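Local coordinates for periplasmic binding protein/LacI transcriptional regulator (Burkholderia graminis C4D1M, PDB 5HQJ) that binds D-arabinose in its sugar pocket and probably serves as the carbohydrate-capturing periplasmic subunit of an ABC transporter, at residues 235-238 and 239-242; 269-272 and 273-277. All coordinates share one frame; numbering follows the deposited sequence.

Contacts 1 and 2 sit in different lobes of a type I periplasmic binding protein fold, on opposite sides of the chain's centre, with their own centres about 37 Å apart and their nearest atoms about 22 Å apart. Contact 1 comes first along the chain: it is the turn that feeds strand 242-246 of the mixed sheet, at the surface. After helix 250-258 and strand 263-266 of that same sheet, the chain passes Gln267 of the sugar pocket and crosses to the other lobe, where helix 269-284 carries contact 2 and packs on helix 42-56. Contact 2 therefore lies by the sugar-binding cleft, and contact 1 far from it.

Contact 1 of 2, residues 235-238 and 239-242; sequences GAMK and GKLE
Met237, a selenomethionine, sends CG anti to its own carbonyl carbon (chi1 -54°), and bends at chi2 and chi3 swing its CE methyl over the side chain of Lys240. That lysine leaves with CG anti to its backbone N (chi1 164°) and runs nearly straight to CE, and the methionine's end lies across its methylenes, Met237 CE 3.5 Å from Lys240 CD. The same methyl approaches Leu241 CG at 4.2 Å, although Met237 is poorly ordered and the exact position of its CE is uncertain. Beneath the side chains is a type II beta turn with Lys238 and Gly239 at its corners, in the loop between helix 221-229 and strand 242-246 of the mixed sheet. Lys240 N closes it on Met237 O at 2.9 Å. Glycine suits the second corner, where positive phi would press a beta carbon against Lys238 O. A water sits in the turn, donating to Met237 O (3.0 Å) and accepting from Leu241 N (2.8 Å), with a weak bond from Gly239 N. Lysine suits both its positions because its long chain can reach a distant carbonyl: Lys238 NZ bonds Asp258 O and lies in a cation-pi contact with Tyr260, while Lys240 NZ bonds Pro209 O despite the nearby ammonium of Lys212. Leu241, just after the turn, is buried, its apolar side chain suited to resting on Leu205, Leu211 and Ile214.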
ATOM      1  N   GLY A 235     -25.394  -9.245  -9.931  1.00 26.45           N
ATOM      2  CA  GLY A 235     -26.096  -8.910  -8.697  1.00 43.91           C
ATOM      3  C   GLY A 235     -26.395 -10.091  -7.783  1.00 42.38           C
ATOM      4  O   GLY A 235     -26.388  -9.976  -6.551  1.00 28.68           O
ATOM      5  N   ALA A 236     -26.650 -11.244  -8.386  1.00 28.99           N
ATOM      6  CA  ALA A 236     -27.039 -12.425  -7.613  1.00 26.63           C
ATOM      7  C   ALA A 236     -25.871 -13.018  -6.822  1.00 31.87           C
ATOM      8  O   ALA A 236     -26.062 -13.883  -5.969  1.00 44.23           O
ATOM      9  CB  ALA A 236     -27.635 -13.454  -8.538  1.00 37.66           C
HETATM   10  N   MSE A 237     -24.668 -12.539  -7.107  1.00 27.52           N
HETATM   11  CA  MSE A 237     -23.467 -12.945  -6.404  1.00 30.63           C
HETATM   12  C   MSE A 237     -23.347 -12.217  -5.062  1.00 12.63           C
HETATM   13  O   MSE A 237     -22.548 -12.573  -4.219  1.00 14.04           O
HETATM   14  CB  MSE A 237     -22.255 -12.655  -7.279  1.00 69.23           C
HETATM   15  CG  MSE A 237     -22.355 -13.273  -8.661  1.00105.20           C
HETATM   16 SE   MSE A 237     -20.796 -14.330  -9.048  1.00331.42          SE
HETATM   17  CE  MSE A 237     -20.863 -15.442  -7.462  1.00 20.46           C
ATOM     18  N   LYS A 238     -24.159 -11.169  -4.890  1.00 23.69           N
ATOM     19  CA  LYS A 238     -24.133 -10.406  -3.650  1.00 21.67           C
ATOM     20  C   LYS A 238     -24.482 -11.324  -2.487  1.00 20.45           C
ATOM     21  O   LYS A 238     -25.530 -11.968  -2.519  1.00 23.42           O
ATOM     22  CB  LYS A 238     -25.124  -9.239  -3.724  1.00 24.88           C
ATOM     23  CG  LYS A 238     -25.012  -8.250  -2.555  1.00 32.54           C
ATOM     24  CD  LYS A 238     -26.254  -7.349  -2.451  1.00 39.84           C
ATOM     25  CE  LYS A 238     -26.030  -6.153  -1.521  1.00 50.08           C
ATOM     26  NZ  LYS A 238     -25.415  -6.529  -0.231  1.00 59.13           N
ATOM     27  N   GLY A 239     -23.625 -11.378  -1.471  1.00 16.35           N
ATOM     28  CA  GLY A 239     -23.842 -12.241  -0.309  1.00 17.83           C
ATOM     29  C   GLY A 239     -23.298 -13.662  -0.460  1.00 20.95           C
ATOM     30  O   GLY A 239     -23.263 -14.441   0.485  1.00 23.21           O
ATOM     31  N   LYS A 240     -22.900 -14.006  -1.665  1.00 17.77           N
ATOM     32  CA  LYS A 240     -22.414 -15.354  -1.950  1.00 14.47           C
ATOM     33  C   LYS A 240     -20.918 -15.467  -1.735  1.00 19.13           C
ATOM     34  O   LYS A 240     -20.361 -16.528  -1.385  1.00 19.46           O
ATOM     35  CB  LYS A 240     -22.801 -15.723  -3.393  1.00 34.67           C
ATOM     36  CG  LYS A 240     -22.081 -16.906  -4.000  1.00 69.66           C
ATOM     37  CD  LYS A 240     -22.805 -17.418  -5.252  1.00 73.97           C
ATOM     38  CE  LYS A 240     -22.045 -18.557  -5.934  1.00 80.81           C
ATOM     39  NZ  LYS A 240     -20.569 -18.515  -5.693  1.00 82.91           N
ATOM     40  N   LEU A 241     -20.255 -14.350  -1.941  1.00 16.22           N
ATOM     41  CA  LEU A 241     -18.806 -14.312  -1.859  1.00 17.95           C
ATOM     42  C   LEU A 241     -18.345 -13.672  -0.588  1.00 13.97           C
ATOM     43  O   LEU A 241     -18.956 -12.713  -0.104  1.00 21.17           O
ATOM     44  CB  LEU A 241     -18.238 -13.517  -3.014  1.00 19.81           C
ATOM     45  CG  LEU A 241     -18.244 -14.078  -4.408  1.00 30.26           C
ATOM     46  CD1 LEU A 241     -17.659 -12.990  -5.279  1.00 18.39           C
ATOM     47  CD2 LEU A 241     -17.457 -15.368  -4.497  1.00 47.50           C
ATOM     48  N   GLU A 242     -17.235 -14.163  -0.069  1.00 12.45           N
ATOM     49  CA  GLU A 242     -16.538 -13.466   0.959  1.00 11.72           C
ATOM     50  C   GLU A 242     -15.420 -12.626   0.348  1.00 14.05           C
ATOM     51  O   GLU A 242     -14.463 -13.179  -0.232  1.00 13.13           O
ATOM     52  CB  GLU A 242     -15.979 -14.485   1.949  1.00 18.26           C
ATOM     53  CG  GLU A 242     -15.602 -13.946   3.283  1.00 28.82           C
ATOM     54  CD  GLU A 242     -16.807 -13.611   4.166  1.00 34.00           C
ATOM     55  OE1 GLU A 242     -17.901 -14.198   4.002  1.00 31.04           O
ATOM     56  OE2 GLU A 242     -16.633 -12.757   5.045  1.00 31.38           O
TER
HETATM   57  O   HOH W   1     -20.807 -11.595  -1.964  1.00 36.26           O

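Contact 2 of 2, residues 269-272 and 273-277; sequences PVTM and GSLAV
Residues 269-272 and 273-277 are consecutive turns at the start of alpha-helix 269-284, joined by four regular i to i+4 bonds from Pro269 O, Val270 O, Thr271 O and Met272 O to the amides of Gly273 through Ala276. The one from Leu275 N to Thr271 O is 2.9 Å long and nearly straight, at 170°; that from Ala276 N to Met272 O is shorter, 2.8 Å, but more bent, at 150°. This helix follows strand 263-266 in the type I periplasmic binding protein fold. Proline suits its first residue, where no amide hydrogen is needed by the helix, and its ring rests on Phe41, a pocket residue, and on Asp44 and Cys45 of helix 42-56. Thr271 and Leu275 run alongside each other, one turn apart. With CG2 anti to its backbone N, Thr271 presents a methyl that meets Leu275 CD1 at 3.7 Å. The same rotation sets OG1 anti to the carbonyl carbon, and this hydroxyl bonds Lys311 O at the chain's C-terminus, so threonine supplies both an apolar and a polar branch. Met272, a selenomethionine, is buried against Gln267 and Thr296, its side chain about 6 Å from the bound arabinose. Gly273 and Ala276 are both buried as well, and the alanine CB lies 3.2 Å from Met272 O.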
ATOM      1  N   PRO A 269      -1.480   5.061   6.756  1.00 12.78           N
ATOM      2  CA  PRO A 269      -0.766   5.927   5.799  1.00 11.50           C
ATOM      3  C   PRO A 269      -0.451   7.336   6.353  1.00 11.60           C
ATOM      4  O   PRO A 269       0.575   7.931   6.039  1.00 12.01           O
ATOM      5  CB  PRO A 269      -1.735   5.973   4.591  1.00 10.99           C
ATOM      6  CG  PRO A 269      -3.088   5.591   5.131  1.00 12.44           C
ATOM      7  CD  PRO A 269      -2.777   4.599   6.235  1.00 14.19           C
ATOM      8  N   VAL A 270      -1.357   7.886   7.168  1.00 12.91           N
ATOM      9  CA  VAL A 270      -1.142   9.197   7.768  1.00 12.13           C
ATOM     10  C   VAL A 270       0.090   9.115   8.662  1.00 13.81           C
ATOM     11  O   VAL A 270       0.970   9.964   8.599  1.00 15.03           O
ATOM     12  CB  VAL A 270      -2.370   9.675   8.600  1.00 12.26           C
ATOM     13  CG1 VAL A 270      -2.116  11.062   9.104  1.00 13.58           C
ATOM     14  CG2 VAL A 270      -3.582   9.683   7.763  1.00 12.32           C
ATOM     15  N   THR A 271       0.105   8.110   9.544  1.00 12.31           N
ATOM     16  CA  THR A 271       1.186   7.861  10.456  1.00 13.15           C
ATOM     17  C   THR A 271       2.499   7.615   9.682  1.00 13.59           C
ATOM     18  O   THR A 271       3.562   8.094  10.086  1.00 14.46           O
ATOM     19  CB  THR A 271       0.832   6.661  11.422  1.00 15.21           C
ATOM     20  OG1 THR A 271      -0.223   7.037  12.322  1.00 16.03           O
ATOM     21  CG2 THR A 271       2.033   6.235  12.221  1.00 14.06           C
HETATM   22  N   MSE A 272       2.453   6.856   8.590  1.00 12.28           N
HETATM   23  CA  MSE A 272       3.645   6.694   7.751  1.00 12.37           C
HETATM   24  C   MSE A 272       4.230   8.035   7.297  1.00 16.00           C
HETATM   25  O   MSE A 272       5.436   8.251   7.382  1.00 13.01           O
HETATM   26  CB  MSE A 272       3.355   5.836   6.509  1.00 11.96           C
HETATM   27  CG  MSE A 272       3.080   4.354   6.761  1.00 12.83           C
HETATM   28 SE   MSE A 272       2.698   3.588   5.032  1.00 21.15          SE
HETATM   29  CE  MSE A 272       1.367   2.292   5.582  1.00 14.13           C
ATOM     30  N   GLY A 273       3.393   8.928   6.787  1.00 12.92           N
ATOM     31  CA  GLY A 273       3.889  10.203   6.273  1.00 14.54           C
ATOM     32  C   GLY A 273       4.433  11.067   7.384  1.00 15.53           C
ATOM     33  O   GLY A 273       5.468  11.746   7.260  1.00 15.66           O
ATOM     34  N   SER A 274       3.743  11.047   8.520  1.00 13.52           N
ATOM     35  CA  SER A 274       4.202  11.792   9.665  1.00 19.05           C
ATOM     36  C   SER A 274       5.576  11.313  10.167  1.00 15.96           C
ATOM     37  O   SER A 274       6.518  12.096  10.369  1.00 15.29           O
ATOM     38  CB  SER A 274       3.160  11.654  10.781  1.00 18.63           C
ATOM     39  OG  SER A 274       3.435  12.579  11.777  1.00 25.34           O
ATOM     40  N   LEU A 275       5.676  10.007  10.390  1.00 14.07           N
ATOM     41  CA  LEU A 275       6.949   9.404  10.805  1.00 14.34           C
ATOM     42  C   LEU A 275       8.033   9.602   9.772  1.00 14.44           C
ATOM     43  O   LEU A 275       9.183   9.847  10.125  1.00 17.55           O
ATOM     44  CB  LEU A 275       6.772   7.911  11.062  1.00 15.88           C
ATOM     45  CG  LEU A 275       5.949   7.581  12.305  1.00 17.64           C
ATOM     46  CD1 LEU A 275       5.731   6.103  12.298  1.00 18.70           C
ATOM     47  CD2 LEU A 275       6.604   8.060  13.646  1.00 20.81           C
ATOM     48  N   ALA A 276       7.676   9.520   8.501  1.00 16.54           N
ATOM     49  CA  ALA A 276       8.694   9.709   7.456  1.00 14.16           C
ATOM     50  C   ALA A 276       9.363  11.083   7.600  1.00 20.84           C
ATOM     51  O   ALA A 276      10.592  11.207   7.571  1.00 19.82           O
ATOM     52  CB  ALA A 276       8.092   9.558   6.106  1.00 17.43           C
ATOM     53  N   VAL A 277       8.564  12.129   7.763  1.00 17.60           N
ATOM     54  CA  VAL A 277       9.138  13.465   7.910  1.00 16.27           C
ATOM     55  C   VAL A 277       9.895  13.610   9.226  1.00 16.49           C
ATOM     56  O   VAL A 277      11.041  14.089   9.255  1.00 19.64           O
ATOM     57  CB  VAL A 277       8.049  14.545   7.792  1.00 17.92           C
ATOM     58  CG1 VAL A 277       8.592  15.879   8.171  1.00 17.74           C
ATOM     59  CG2 VAL A 277       7.512  14.596   6.359  1.00 19.12           C
TER